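Local atomic coordinates of pentafunctional AROM polypeptide (PDB entry 5SWV), a protein that carries out five successive steps of the shikimate pathway, with this portion covering its dehydroquinate dehydratase and shikimate dehydrogenase activities. Residues A174-L177 with N178-L181; D353-G356 with I357-F361; N403-L406 with A407-Y410; D414-P417 with P418-I422. One frame throughout, in Å; residues are numbered along the deposited sequence.

Contact 1: residues A174-L177 with N178-L181; sequences ANNL and NDNL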
ATOM      1  N   ALA A 174      10.732  29.634  -4.953  1.00 40.26           N
ATOM      2  CA  ALA A 174      11.140  29.990  -6.305  1.00 40.14           C
ATOM      3  C   ALA A 174      10.575  31.343  -6.695  1.00 40.49           C
ATOM      4  O   ALA A 174       9.388  31.595  -6.489  1.00 40.35           O
ATOM      5  CB  ALA A 174      10.676  28.934  -7.285  1.00 40.23           C
ATOM      6  N   ASN A 175      11.423  32.196  -7.267  1.00 41.16           N
ATOM      7  CA  ASN A 175      10.994  33.467  -7.886  1.00 42.01           C
ATOM      8  C   ASN A 175      10.769  33.365  -9.406  1.00 43.09           C
ATOM      9  O   ASN A 175      10.071  34.191  -9.990  1.00 42.63           O
ATOM     10  CB  ASN A 175      12.025  34.561  -7.626  1.00 41.43           C
ATOM     11  CG  ASN A 175      12.434  34.634  -6.183  1.00 40.86           C
ATOM     12  OD1 ASN A 175      11.735  35.215  -5.368  1.00 41.71           O
ATOM     13  ND2 ASN A 175      13.568  34.045  -5.854  1.00 40.45           N
ATOM     14  N   ASN A 176      11.373  32.359 -10.034  1.00 44.55           N
ATOM     15  CA  ASN A 176      11.381  32.214 -11.489  1.00 45.99           C
ATOM     16  C   ASN A 176      11.795  30.795 -11.906  1.00 46.88           C
ATOM     17  O   ASN A 176      12.311  30.050 -11.080  1.00 46.18           O
ATOM     18  CB  ASN A 176      12.328  33.250 -12.103  1.00 45.97           C
ATOM     19  CG  ASN A 176      13.717  33.253 -11.456  1.00 46.36           C
ATOM     20  OD1 ASN A 176      14.486  32.295 -11.583  1.00 47.03           O
ATOM     21  ND2 ASN A 176      14.053  34.343 -10.783  1.00 46.18           N
ATOM     22  N   LEU A 177      11.566  30.431 -13.172  1.00 48.51           N
ATOM     23  CA  LEU A 177      12.094  29.177 -13.749  1.00 48.98           C
ATOM     24  C   LEU A 177      13.573  28.913 -13.402  1.00 49.06           C
ATOM     25  O   LEU A 177      13.964  27.789 -13.061  1.00 48.64           O
ATOM     26  CB  LEU A 177      11.977  29.196 -15.277  1.00 50.61           C
ATOM     27  CG  LEU A 177      12.913  28.252 -16.087  1.00 51.39           C
ATOM     28  CD1 LEU A 177      12.352  26.830 -16.030  1.00 51.56           C
ATOM     29  CD2 LEU A 177      13.171  28.716 -17.523  1.00 50.84           C
ATOM     30  N   ASN A 178      14.399  29.941 -13.528  1.00 48.87           N
ATOM     31  CA  ASN A 178      15.829  29.759 -13.344  1.00 48.93           C
ATOM     32  C   ASN A 178      16.238  29.154 -11.983  1.00 46.40           C
ATOM     33  O   ASN A 178      17.227  28.426 -11.896  1.00 45.55           O
ATOM     34  CB  ASN A 178      16.573  31.065 -13.579  1.00 50.43           C
ATOM     35  CG  ASN A 178      17.982  30.818 -14.021  1.00 52.92           C
ATOM     36  OD1 ASN A 178      18.205  30.418 -15.166  1.00 54.67           O
ATOM     37  ND2 ASN A 178      18.942  30.984 -13.108  1.00 53.81           N
ATOM     38  N   ASP A 179      15.467  29.465 -10.939  1.00 44.17           N
ATOM     39  CA  ASP A 179      15.680  28.915  -9.600  1.00 42.25           C
ATOM     40  C   ASP A 179      15.518  27.383  -9.562  1.00 40.12           C
ATOM     41  O   ASP A 179      16.230  26.709  -8.840  1.00 39.42           O
ATOM     42  CB  ASP A 179      14.747  29.586  -8.558  1.00 42.61           C
ATOM     43  CG  ASP A 179      15.173  31.027  -8.184  1.00 43.70           C
ATOM     44  OD1 ASP A 179      16.347  31.423  -8.388  1.00 45.47           O
ATOM     45  OD2 ASP A 179      14.311  31.779  -7.671  1.00 43.48           O
ATOM     46  N   ASN A 180      14.589  26.846 -10.340  1.00 39.16           N
ATOM     47  CA  ASN A 180      14.398  25.398 -10.445  1.00 38.65           C
ATOM     48  C   ASN A 180      15.569  24.718 -11.145  1.00 38.99           C
ATOM     49  O   ASN A 180      15.951  23.606 -10.787  1.00 38.41           O
ATOM     50  CB  ASN A 180      13.077  25.068 -11.163  1.00 37.97           C
ATOM     51  CG  ASN A 180      11.859  25.551 -10.390  1.00 37.66           C
ATOM     52  OD1 ASN A 180      11.820  25.451  -9.172  1.00 37.49           O
ATOM     53  ND2 ASN A 180      10.869  26.093 -11.089  1.00 37.74           N
ATOM     54  N   LEU A 181      16.134  25.408 -12.132  1.00 39.98           N
ATOM     55  CA  LEU A 181      17.307  24.917 -12.852  1.00 40.43           C
ATOM     56  C   LEU A 181      18.581  24.971 -12.010  1.00 40.06           C
ATOM     57  O   LEU A 181      19.359  24.022 -12.013  1.00 40.88           O
ATOM     58  CB  LEU A 181      17.495  25.694 -14.157  1.00 40.85           C
ATOM     59  CG  LEU A 181      16.323  25.617 -15.147  1.00 41.57           C
ATOM     60  CD1 LEU A 181      16.717  26.292 -16.443  1.00 42.60           C
ATOM     61  CD2 LEU A 181      15.886  24.191 -15.440  1.00 41.71           C
TER

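Contact 2: residues D353-G356 with I357-F361; sequences DWRG and IYDTF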
ATOM      1  N   ASP A 353      -2.819 -13.806  -6.982  1.00 34.19           N
ATOM      2  CA  ASP A 353      -4.094 -14.478  -6.684  1.00 34.68           C
ATOM      3  C   ASP A 353      -4.406 -14.479  -5.179  1.00 33.90           C
ATOM      4  O   ASP A 353      -5.500 -14.104  -4.765  1.00 33.88           O
ATOM      5  CB  ASP A 353      -4.132 -15.899  -7.272  1.00 36.35           C
ATOM      6  CG  ASP A 353      -4.278 -15.912  -8.823  1.00 37.93           C
ATOM      7  OD1 ASP A 353      -4.781 -14.916  -9.419  1.00 38.94           O
ATOM      8  OD2 ASP A 353      -3.892 -16.928  -9.447  1.00 38.31           O
ATOM      9  N   TRP A 354      -3.422 -14.837  -4.361  1.00 33.18           N
ATOM     10  CA  TRP A 354      -3.586 -14.786  -2.898  1.00 32.35           C
ATOM     11  C   TRP A 354      -3.940 -13.397  -2.340  1.00 32.63           C
ATOM     12  O   TRP A 354      -4.641 -13.293  -1.331  1.00 33.10           O
ATOM     13  CB  TRP A 354      -2.341 -15.331  -2.185  1.00 31.30           C
ATOM     14  CG  TRP A 354      -1.156 -14.434  -2.190  1.00 30.72           C
ATOM     15  CD1 TRP A 354      -0.259 -14.268  -3.199  1.00 30.96           C
ATOM     16  CD2 TRP A 354      -0.734 -13.568  -1.132  1.00 30.14           C
ATOM     17  NE1 TRP A 354       0.703 -13.350  -2.837  1.00 30.42           N
ATOM     18  CE2 TRP A 354       0.441 -12.916  -1.569  1.00 29.94           C
ATOM     19  CE3 TRP A 354      -1.231 -13.290   0.150  1.00 30.11           C
ATOM     20  CZ2 TRP A 354       1.137 -12.013  -0.773  1.00 29.93           C
ATOM     21  CZ3 TRP A 354      -0.546 -12.388   0.948  1.00 29.90           C
ATOM     22  CH2 TRP A 354       0.629 -11.754   0.479  1.00 30.26           C
ATOM     23  N   ARG A 355      -3.441 -12.344  -2.983  1.00 32.18           N
ATOM     24  CA  ARG A 355      -3.683 -10.983  -2.532  1.00 32.02           C
ATOM     25  C   ARG A 355      -5.172 -10.646  -2.580  1.00 32.27           C
ATOM     26  O   ARG A 355      -5.666  -9.897  -1.738  1.00 32.26           O
ATOM     27  CB  ARG A 355      -2.882  -9.983  -3.372  1.00 32.08           C
ATOM     28  CG  ARG A 355      -1.365 -10.125  -3.237  1.00 32.40           C
ATOM     29  CD  ARG A 355      -0.852  -9.669  -1.872  1.00 32.26           C
ATOM     30  NE  ARG A 355      -1.296  -8.306  -1.695  1.00 32.50           N
ATOM     31  CZ  ARG A 355      -0.725  -7.253  -2.260  1.00 32.63           C
ATOM     32  NH1 ARG A 355       0.385  -7.362  -2.979  1.00 32.81           N
ATOM     33  NH2 ARG A 355      -1.261  -6.065  -2.082  1.00 33.21           N
ATOM     34  N   GLY A 356      -5.890 -11.204  -3.553  1.00 32.25           N
ATOM     35  CA  GLY A 356      -7.335 -11.071  -3.606  1.00 32.39           C
ATOM     36  C   GLY A 356      -8.002 -11.499  -2.308  1.00 32.56           C
ATOM     37  O   GLY A 356      -8.989 -10.889  -1.875  1.00 32.84           O
ATOM     38  N   ILE A 357      -7.454 -12.545  -1.689  1.00 32.18           N
ATOM     39  CA  ILE A 357      -7.943 -13.047  -0.409  1.00 32.00           C
ATOM     40  C   ILE A 357      -7.409 -12.202   0.726  1.00 30.95           C
ATOM     41  O   ILE A 357      -8.172 -11.633   1.482  1.00 30.93           O
ATOM     42  CB  ILE A 357      -7.554 -14.522  -0.200  1.00 33.02           C
ATOM     43  CG1 ILE A 357      -8.150 -15.376  -1.340  1.00 33.87           C
ATOM     44  CG2 ILE A 357      -8.057 -15.024   1.153  1.00 33.30           C
ATOM     45  CD1 ILE A 357      -7.645 -16.798  -1.384  1.00 34.06           C
ATOM     46  N   TYR A 358      -6.096 -12.106   0.817  1.00 30.16           N
ATOM     47  CA  TYR A 358      -5.455 -11.368   1.875  1.00 30.12           C
ATOM     48  C   TYR A 358      -5.958  -9.941   1.998  1.00 30.52           C
ATOM     49  O   TYR A 358      -6.398  -9.533   3.065  1.00 30.29           O
ATOM     50  CB  TYR A 358      -3.939 -11.361   1.666  1.00 30.27           C
ATOM     51  CG  TYR A 358      -3.212 -10.669   2.778  1.00 30.38           C
ATOM     52  CD1 TYR A 358      -2.975  -9.305   2.722  1.00 30.63           C
ATOM     53  CD2 TYR A 358      -2.800 -11.368   3.912  1.00 30.33           C
ATOM     54  CE1 TYR A 358      -2.329  -8.650   3.760  1.00 31.40           C
ATOM     55  CE2 TYR A 358      -2.143 -10.731   4.952  1.00 30.54           C
ATOM     56  CZ  TYR A 358      -1.914  -9.370   4.875  1.00 31.30           C
ATOM     57  OH  TYR A 358      -1.284  -8.701   5.884  1.00 31.63           O
ATOM     58  N   ASP A 359      -5.887  -9.185   0.905  1.00 31.42           N
ATOM     59  CA  ASP A 359      -6.221  -7.752   0.917  1.00 31.96           C
ATOM     60  C   ASP A 359      -7.703  -7.493   1.207  1.00 32.76           C
ATOM     61  O   ASP A 359      -8.066  -6.418   1.714  1.00 33.51           O
ATOM     62  CB  ASP A 359      -5.906  -7.072  -0.422  1.00 32.29           C
ATOM     63  CG  ASP A 359      -4.420  -7.053  -0.782  1.00 32.55           C
ATOM     64  OD1 ASP A 359      -3.545  -7.529  -0.023  1.00 32.52           O
ATOM     65  OD2 ASP A 359      -4.128  -6.528  -1.877  1.00 32.81           O
ATOM     66  N   THR A 360      -8.563  -8.441   0.840  1.00 32.91           N
ATOM     67  CA  THR A 360      -9.992  -8.311   1.103  1.00 33.41           C
ATOM     68  C   THR A 360     -10.243  -8.342   2.614  1.00 34.94           C
ATOM     69  O   THR A 360     -10.923  -7.473   3.137  1.00 35.45           O
ATOM     70  CB  THR A 360     -10.788  -9.406   0.378  1.00 32.77           C
ATOM     71  OG1 THR A 360     -10.613  -9.247  -1.027  1.00 32.07           O
ATOM     72  CG2 THR A 360     -12.260  -9.322   0.696  1.00 33.05           C
ATOM     73  N   PHE A 361      -9.668  -9.331   3.298  1.00 36.47           N
ATOM     74  CA  PHE A 361      -9.721  -9.415   4.755  1.00 37.31           C
ATOM     75  C   PHE A 361      -9.064  -8.208   5.409  1.00 38.05           C
ATOM     76  O   PHE A 361      -9.642  -7.593   6.303  1.00 37.49           O
ATOM     77  CB  PHE A 361      -9.070 -10.715   5.263  1.00 37.61           C
ATOM     78  CG  PHE A 361      -9.966 -11.922   5.153  1.00 37.98           C
ATOM     79  CD1 PHE A 361     -11.007 -12.118   6.051  1.00 37.85           C
ATOM     80  CD2 PHE A 361      -9.770 -12.868   4.160  1.00 38.57           C
ATOM     81  CE1 PHE A 361     -11.840 -13.217   5.948  1.00 37.81           C
ATOM     82  CE2 PHE A 361     -10.600 -13.982   4.060  1.00 38.49           C
ATOM     83  CZ  PHE A 361     -11.639 -14.149   4.951  1.00 38.09           C
TER

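Contact 3: residues N403-L406 with A407-Y410; sequences NRTL and ANSY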
ATOM      1  N   ASN A 403     -13.693 -30.503   3.590  1.00 38.09           N
ATOM      2  CA  ASN A 403     -13.901 -31.063   2.260  1.00 39.12           C
ATOM      3  C   ASN A 403     -14.811 -32.281   2.234  1.00 40.66           C
ATOM      4  O   ASN A 403     -15.176 -32.834   3.270  1.00 41.87           O
ATOM      5  CB  ASN A 403     -12.552 -31.433   1.652  1.00 38.93           C
ATOM      6  CG  ASN A 403     -11.785 -30.218   1.188  1.00 38.58           C
ATOM      7  OD1 ASN A 403     -12.194 -29.555   0.247  1.00 38.86           O
ATOM      8  ND2 ASN A 403     -10.696 -29.897   1.869  1.00 38.34           N
ATOM      9  N   ARG A 404     -15.175 -32.685   1.022  1.00 42.17           N
ATOM     10  CA  ARG A 404     -15.962 -33.892   0.788  1.00 43.11           C
ATOM     11  C   ARG A 404     -15.205 -35.117   1.259  1.00 42.24           C
ATOM     12  O   ARG A 404     -15.810 -36.006   1.815  1.00 42.94           O
ATOM     13  CB  ARG A 404     -16.315 -34.050  -0.699  1.00 44.38           C
ATOM     14  CG  ARG A 404     -17.354 -33.056  -1.207  1.00 45.52           C
ATOM     15  CD  ARG A 404     -17.201 -32.856  -2.707  1.00 46.67           C
ATOM     16  NE  ARG A 404     -18.283 -32.057  -3.294  1.00 47.82           N
ATOM     17  CZ  ARG A 404     -19.509 -32.507  -3.580  1.00 48.47           C
ATOM     18  NH1 ARG A 404     -19.851 -33.763  -3.322  1.00 49.49           N
ATOM     19  NH2 ARG A 404     -20.408 -31.693  -4.132  1.00 48.52           N
ATOM     20  N   THR A 405     -13.894 -35.160   1.034  1.00 41.64           N
ATOM     21  CA  THR A 405     -13.071 -36.298   1.457  1.00 41.65           C
ATOM     22  C   THR A 405     -11.807 -35.864   2.200  1.00 41.89           C
ATOM     23  O   THR A 405     -11.317 -34.736   2.043  1.00 41.69           O
ATOM     24  CB  THR A 405     -12.684 -37.226   0.263  1.00 41.55           C
ATOM     25  OG1 THR A 405     -11.656 -36.628  -0.551  1.00 40.90           O
ATOM     26  CG2 THR A 405     -13.919 -37.558  -0.602  1.00 41.48           C
ATOM     27  N   LEU A 406     -11.288 -36.787   3.002  1.00 41.96           N
ATOM     28  CA  LEU A 406     -10.046 -36.585   3.718  1.00 42.44           C
ATOM     29  C   LEU A 406      -8.859 -36.457   2.780  1.00 41.57           C
ATOM     30  O   LEU A 406      -7.995 -35.617   3.013  1.00 42.00           O
ATOM     31  CB  LEU A 406      -9.780 -37.749   4.675  1.00 44.42           C
ATOM     32  CG  LEU A 406     -10.662 -37.822   5.920  1.00 46.24           C
ATOM     33  CD1 LEU A 406     -10.466 -39.161   6.629  1.00 46.87           C
ATOM     34  CD2 LEU A 406     -10.360 -36.653   6.852  1.00 46.72           C
ATOM     35  N   ALA A 407      -8.804 -37.296   1.745  1.00 40.52           N
ATOM     36  CA  ALA A 407      -7.674 -37.291   0.803  1.00 39.94           C
ATOM     37  C   ALA A 407      -7.469 -35.914   0.148  1.00 40.09           C
ATOM     38  O   ALA A 407      -6.338 -35.490  -0.062  1.00 39.74           O
ATOM     39  CB  ALA A 407      -7.853 -38.366  -0.257  1.00 39.14           C
ATOM     40  N   ASN A 408      -8.572 -35.241  -0.172  1.00 40.88           N
ATOM     41  CA  ASN A 408      -8.534 -33.878  -0.680  1.00 42.04           C
ATOM     42  C   ASN A 408      -7.847 -32.933   0.306  1.00 41.82           C
ATOM     43  O   ASN A 408      -6.909 -32.242  -0.068  1.00 41.89           O
ATOM     44  CB  ASN A 408      -9.953 -33.367  -1.003  1.00 43.05           C
ATOM     45  CG  ASN A 408     -10.411 -33.730  -2.412  1.00 43.75           C
ATOM     46  OD1 ASN A 408      -9.753 -33.395  -3.398  1.00 44.70           O
ATOM     47  ND2 ASN A 408     -11.561 -34.385  -2.515  1.00 44.18           N
ATOM     48  N   SER A 409      -8.303 -32.926   1.558  1.00 41.58           N
ATOM     49  CA  SER A 409      -7.738 -32.053   2.585  1.00 41.41           C
ATOM     50  C   SER A 409      -6.272 -32.370   2.856  1.00 43.23           C
ATOM     51  O   SER A 409      -5.462 -31.459   3.052  1.00 44.61           O
ATOM     52  CB  SER A 409      -8.518 -32.159   3.892  1.00 40.66           C
ATOM     53  OG  SER A 409      -9.882 -31.870   3.710  1.00 39.80           O
ATOM     54  N   TYR A 410      -5.937 -33.655   2.866  1.00 45.17           N
ATOM     55  CA  TYR A 410      -4.552 -34.089   3.058  1.00 47.15           C
ATOM     56  C   TYR A 410      -3.615 -33.621   1.953  1.00 45.24           C
ATOM     57  O   TYR A 410      -2.504 -33.221   2.228  1.00 44.27           O
ATOM     58  CB  TYR A 410      -4.457 -35.621   3.236  1.00 50.82           C
ATOM     59  CG  TYR A 410      -4.695 -36.074   4.665  1.00 55.07           C
ATOM     60  CD1 TYR A 410      -3.878 -35.602   5.697  1.00 57.94           C
ATOM     61  CD2 TYR A 410      -5.727 -36.967   4.992  1.00 57.92           C
ATOM     62  CE1 TYR A 410      -4.085 -35.981   7.008  1.00 60.87           C
ATOM     63  CE2 TYR A 410      -5.939 -37.361   6.305  1.00 60.29           C
ATOM     64  CZ  TYR A 410      -5.109 -36.857   7.305  1.00 62.42           C
ATOM     65  OH  TYR A 410      -5.269 -37.210   8.620  1.00 66.82           O
TER

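Contact 4: residues D414-P417 with P418-I422; sequences DVFP and PDYNI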
ATOM      1  N   ASP A 414      -0.472 -31.201   3.037  1.00 40.42           N
ATOM      2  CA  ASP A 414       0.893 -31.682   2.827  1.00 40.67           C
ATOM      3  C   ASP A 414       1.778 -30.730   2.016  1.00 39.61           C
ATOM      4  O   ASP A 414       2.983 -30.937   1.954  1.00 39.91           O
ATOM      5  CB  ASP A 414       0.890 -33.090   2.181  1.00 41.94           C
ATOM      6  CG  ASP A 414       0.277 -34.180   3.101  1.00 43.87           C
ATOM      7  OD1 ASP A 414       0.099 -33.961   4.330  1.00 45.38           O
ATOM      8  OD2 ASP A 414      -0.048 -35.268   2.583  1.00 45.10           O
ATOM      9  N   VAL A 415       1.192 -29.707   1.396  1.00 37.88           N
ATOM     10  CA  VAL A 415       1.963 -28.606   0.797  1.00 36.75           C
ATOM     11  C   VAL A 415       2.689 -27.771   1.866  1.00 34.92           C
ATOM     12  O   VAL A 415       3.726 -27.187   1.609  1.00 33.63           O
ATOM     13  CB  VAL A 415       1.040 -27.675  -0.035  1.00 37.67           C
ATOM     14  CG1 VAL A 415       1.771 -26.422  -0.511  1.00 37.88           C
ATOM     15  CG2 VAL A 415       0.446 -28.416  -1.229  1.00 38.04           C
ATOM     16  N   PHE A 416       2.123 -27.706   3.059  1.00 34.36           N
ATOM     17  CA  PHE A 416       2.631 -26.848   4.118  1.00 33.70           C
ATOM     18  C   PHE A 416       3.364 -27.676   5.166  1.00 33.49           C
ATOM     19  O   PHE A 416       3.214 -28.886   5.206  1.00 33.62           O
ATOM     20  CB  PHE A 416       1.462 -26.089   4.733  1.00 33.55           C
ATOM     21  CG  PHE A 416       0.714 -25.237   3.736  1.00 33.59           C
ATOM     22  CD1 PHE A 416       1.113 -23.934   3.474  1.00 32.83           C
ATOM     23  CD2 PHE A 416      -0.375 -25.749   3.036  1.00 33.58           C
ATOM     24  CE1 PHE A 416       0.431 -23.158   2.554  1.00 32.68           C
ATOM     25  CE2 PHE A 416      -1.059 -24.969   2.112  1.00 32.99           C
ATOM     26  CZ  PHE A 416      -0.654 -23.677   1.874  1.00 32.52           C
ATOM     27  N   PRO A 417       4.181 -27.033   6.013  1.00 33.30           N
ATOM     28  CA  PRO A 417       4.856 -27.829   7.029  1.00 33.15           C
ATOM     29  C   PRO A 417       3.882 -28.309   8.098  1.00 32.83           C
ATOM     30  O   PRO A 417       2.761 -27.823   8.147  1.00 32.02           O
ATOM     31  CB  PRO A 417       5.883 -26.859   7.632  1.00 33.58           C
ATOM     32  CG  PRO A 417       5.899 -25.661   6.736  1.00 33.43           C
ATOM     33  CD  PRO A 417       4.544 -25.609   6.107  1.00 33.40           C
ATOM     34  N   PRO A 418       4.304 -29.270   8.938  1.00 33.26           N
ATOM     35  CA  PRO A 418       3.429 -29.848   9.983  1.00 33.22           C
ATOM     36  C   PRO A 418       2.831 -28.879  11.007  1.00 32.80           C
ATOM     37  O   PRO A 418       1.721 -29.098  11.474  1.00 32.72           O
ATOM     38  CB  PRO A 418       4.347 -30.851  10.688  1.00 33.64           C
ATOM     39  CG  PRO A 418       5.299 -31.267   9.614  1.00 33.99           C
ATOM     40  CD  PRO A 418       5.573 -30.017   8.822  1.00 33.47           C
ATOM     41  N   ASP A 419       3.550 -27.814  11.338  1.00 32.85           N
ATOM     42  CA  ASP A 419       3.092 -26.858  12.341  1.00 32.73           C
ATOM     43  C   ASP A 419       2.496 -25.610  11.710  1.00 33.04           C
ATOM     44  O   ASP A 419       2.593 -24.545  12.301  1.00 33.95           O
ATOM     45  CB  ASP A 419       4.255 -26.473  13.265  1.00 32.57           C
ATOM     46  CG  ASP A 419       5.286 -25.571  12.579  1.00 32.56           C
ATOM     47  OD1 ASP A 419       5.518 -25.714  11.344  1.00 31.01           O
ATOM     48  OD2 ASP A 419       5.854 -24.710  13.297  1.00 33.09           O
ATOM     49  N   TYR A 420       1.855 -25.729  10.542  1.00 33.15           N
ATOM     50  CA  TYR A 420       1.215 -24.577   9.886  1.00 33.58           C
ATOM     51  C   TYR A 420      -0.238 -24.314  10.353  1.00 33.87           C
ATOM     52  O   TYR A 420      -0.993 -23.603   9.673  1.00 34.10           O
ATOM     53  CB  TYR A 420       1.261 -24.748   8.353  1.00 33.68           C
ATOM     54  CG  TYR A 420       1.353 -23.449   7.576  1.00 33.76           C
ATOM     55  CD1 TYR A 420       2.461 -22.611   7.714  1.00 33.79           C
ATOM     56  CD2 TYR A 420       0.347 -23.064   6.687  1.00 33.81           C
ATOM     57  CE1 TYR A 420       2.556 -21.427   7.003  1.00 33.68           C
ATOM     58  CE2 TYR A 420       0.436 -21.875   5.968  1.00 33.46           C
ATOM     59  CZ  TYR A 420       1.541 -21.061   6.127  1.00 33.53           C
ATOM     60  OH  TYR A 420       1.651 -19.878   5.422  1.00 33.24           O
ATOM     61  N   ASN A 421      -0.620 -24.893  11.492  1.00 33.68           N
ATOM     62  CA  ASN A 421      -1.892 -24.666  12.137  1.00 34.51           C
ATOM     63  C   ASN A 421      -3.089 -25.188  11.387  1.00 35.01           C
ATOM     64  O   ASN A 421      -4.216 -24.789  11.692  1.00 35.47           O
ATOM     65  CB  ASN A 421      -2.105 -23.183  12.431  1.00 35.28           C
ATOM     66  CG  ASN A 421      -0.944 -22.562  13.175  1.00 35.59           C
ATOM     67  OD1 ASN A 421      -0.329 -23.202  14.018  1.00 35.52           O
ATOM     68  ND2 ASN A 421      -0.643 -21.297  12.863  1.00 36.25           N
ATOM     69  N   ILE A 422      -2.877 -26.097  10.443  1.00 35.71           N
ATOM     70  CA  ILE A 422      -3.993 -26.654   9.686  1.00 37.16           C
ATOM     71  C   ILE A 422      -4.609 -27.781  10.499  1.00 38.17           C
ATOM     72  O   ILE A 422      -3.889 -28.647  10.959  1.00 39.21           O
ATOM     73  CB  ILE A 422      -3.559 -27.177   8.304  1.00 37.18           C
ATOM     74  CG1 ILE A 422      -2.915 -26.041   7.502  1.00 36.88           C
ATOM     75  CG2 ILE A 422      -4.765 -27.727   7.535  1.00 37.24           C
ATOM     76  CD1 ILE A 422      -2.252 -26.481   6.217  1.00 36.83           C
TER

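Contact 1: residues A174-L177 with N178-L181
N176 is the N-cap of helix 177-193, and D179 one turn on is its main partner. The cap lies in the loop after strand 167-173, in the type I dehydroquinase TIM barrel. The close side is polar. N176 OD1 accepts from D179 N at 3.1 Å, with the donor tilted from the carbonyl plane. The N176 side chain reaches there because its CG sits between the backbone N and the carbonyl carbon (chi1 51°). D179 N also points at N176 O, 3.2 Å away and above the plane of that carbonyl. One N-H is thus shared between a side-chain and a backbone oxygen, and both bonds are bent. At the start of the helix, L177 O accepts weakly from N180 N and L181 N. Deeper in, N180 leaves the cap and bonds to F206 and N202, and the CB of A174 comes near its OD1.

The outer side is looser and exposed. L177 and L181 make one apolar touch, CD1 of L177 to CG of L181, at 4.2 Å.

By contrast, the carboxylate of D179 turns back over the loop and is held twice by N175. D179 OD2 accepts from N175 N at 2.9 Å on its anti lone pair, nearly straight at 167°. The second bond to that oxygen comes from N175 ND2, which also bonds to G144 O; it reaches D179 OD2 at 3.0 Å, nearly along the C-O axis of the carboxylate.

Contact 2: residues D353-G356 with I357-F361
Helix 353-364 follows strand 345-350 and leads toward strand 374-378, so it links the substrate-side sheet of the shikimate dehydrogenase to the Rossmann-like sheet. Its first turns are joined by two i to i+4 side-chain pairs, R355 with D359 and W354 with Y358. R355 grips D359 side-on. R355 NE gives a nearly straight bond to D359 OD1, 2.9 Å long, and that oxygen lies in the guanidinium plane. R355 NH2 gives the second bond, 2.9 Å to D359 OD2 on its syn lone pair. This second bond is more bent (132°), and D359 OD2 is tilted out of the guanidinium plane; the two planes stand 57° apart. The arginine chain bends about CB-CG (chi2 -71°), which sets CD over one face of the W354 ring, toward its rim. A second bend about CG-CD turns NE back to D359.

W354 and Y358 run side by side and point the same way. The edge of the indole is turned to the face of Y358 in an offset edge-to-face pair, the centroid of its six-membered ring 5.5 Å from that of Y358. W354 CZ3 also packs on Y358 CB at 3.6 Å. Helix 382-393 lies against the indole, where Y389 adds another edge-to-face pair.

With one donor for each carboxylate oxygen, the salt bridge fixes the rotation of D359 and probably balances both charges within a single helix turn.

Contact 3: residues N403-L406 with A407-Y410
T405 is the N-cap of helix 406-413, and N408 is the residue it caps. This helix follows strand 398-403, the second strand of the Rossmann-like domain of the shikimate dehydrogenase. In relatives, the end of this strand borders the NADP site, and the loop here probably lies in the same place.

The capping bonds come first. With chi1 at 75°, T405 OG1 is tucked over its own backbone, facing the first turn of the helix. N408 N donates to T405 OG1 over 3.4 Å, a weak bond although fairly straight. N408 ND2 comes to the same T405 OG1 at 3.0 Å, also weakly because the bond is bent. Two weak bonds from one residue therefore converge on a single hydroxyl oxygen. The other end of the N408 amide is held by R411, whose NH2 donates to N408 OD1.

The backbone supplies the firmer bond. Y410 N donates to L406 O at 2.8 Å, a regular i to i+4 helical bond.

Apolar packing is modest. L406 CB lies 4.1 Å from Y410 CD2, so the ring stands beside the base of the leucine. L406, S409 and Y410 all meet I424 of strand 422-426, which seats this helix face on the edge strand of the sheet.

At the end of the strand, buried N403 lies against the helix. Its backbone O accepts from S427 OG. The CB of N403 lies 4.2 Å from N408 CB and 3.4 Å from S409 OG.

Contact 4: residues D414-P417 with P418-I422
F416 and Y420 are brought together by the bend between helix 406-413 and strand 422-426. Their rings lie almost parallel, with planes 12° apart, but are slid past each other and barely overlap. The nearest atoms are F416 CD1 and Y420 CE2, 3.3 Å apart. The CB of each points toward the other segment, and the two rings lie together within the bend.

I422 fills the next hollow. It comes at about a right angle to F416, and its terminal CD1 rests 3.8 Å from F416 CD2. The F416 ring therefore has Y420 beside one of its delta carbons and I422 beside the other. V415 CG1 sits over one of its faces, near the rim. Deeper down, helix 382-393 closes the hollow, with I388 against F416 and H392 stacked on Y420.

The outer side is built from prolines. P417 CD makes a bump against the tyrosine, 4.0 Å from Y420 CD1. P418 continues the outer edge of the turn. D419 lies on the exposed outside.

The backbone makes a type I beta turn from P417 to Y420. Its closing bond, Y420 N to P417 O at 3.3 Å, is weak. Here the turn helps lead the chain from helix 406-413 into strand 422-426, completing the beta-alpha-beta crossover from strand 398-403 of the Rossmann-like domain.

The contacts follow one another along the chain in numbered order. Contact 1 belongs to the TIM barrel of the dehydroquinase part and stands apart, with its centre about 46 Å from that of contact 2 and about 69 Å from that of contact 3. The other three belong to the shikimate dehydrogenase part. Contact 2 lies on helix 353-364, between the two sheets of that enzyme. Contacts 3 and 4 mark the start and the exit of helix 406-413, between strands 398-403 and 422-426, with centres about 15 Å apart. Contacts 2 and 4 both pack on helix 382-393, though their nearest atoms stay about 9 Å apart. One chain thus carries two separately folded catalytic units.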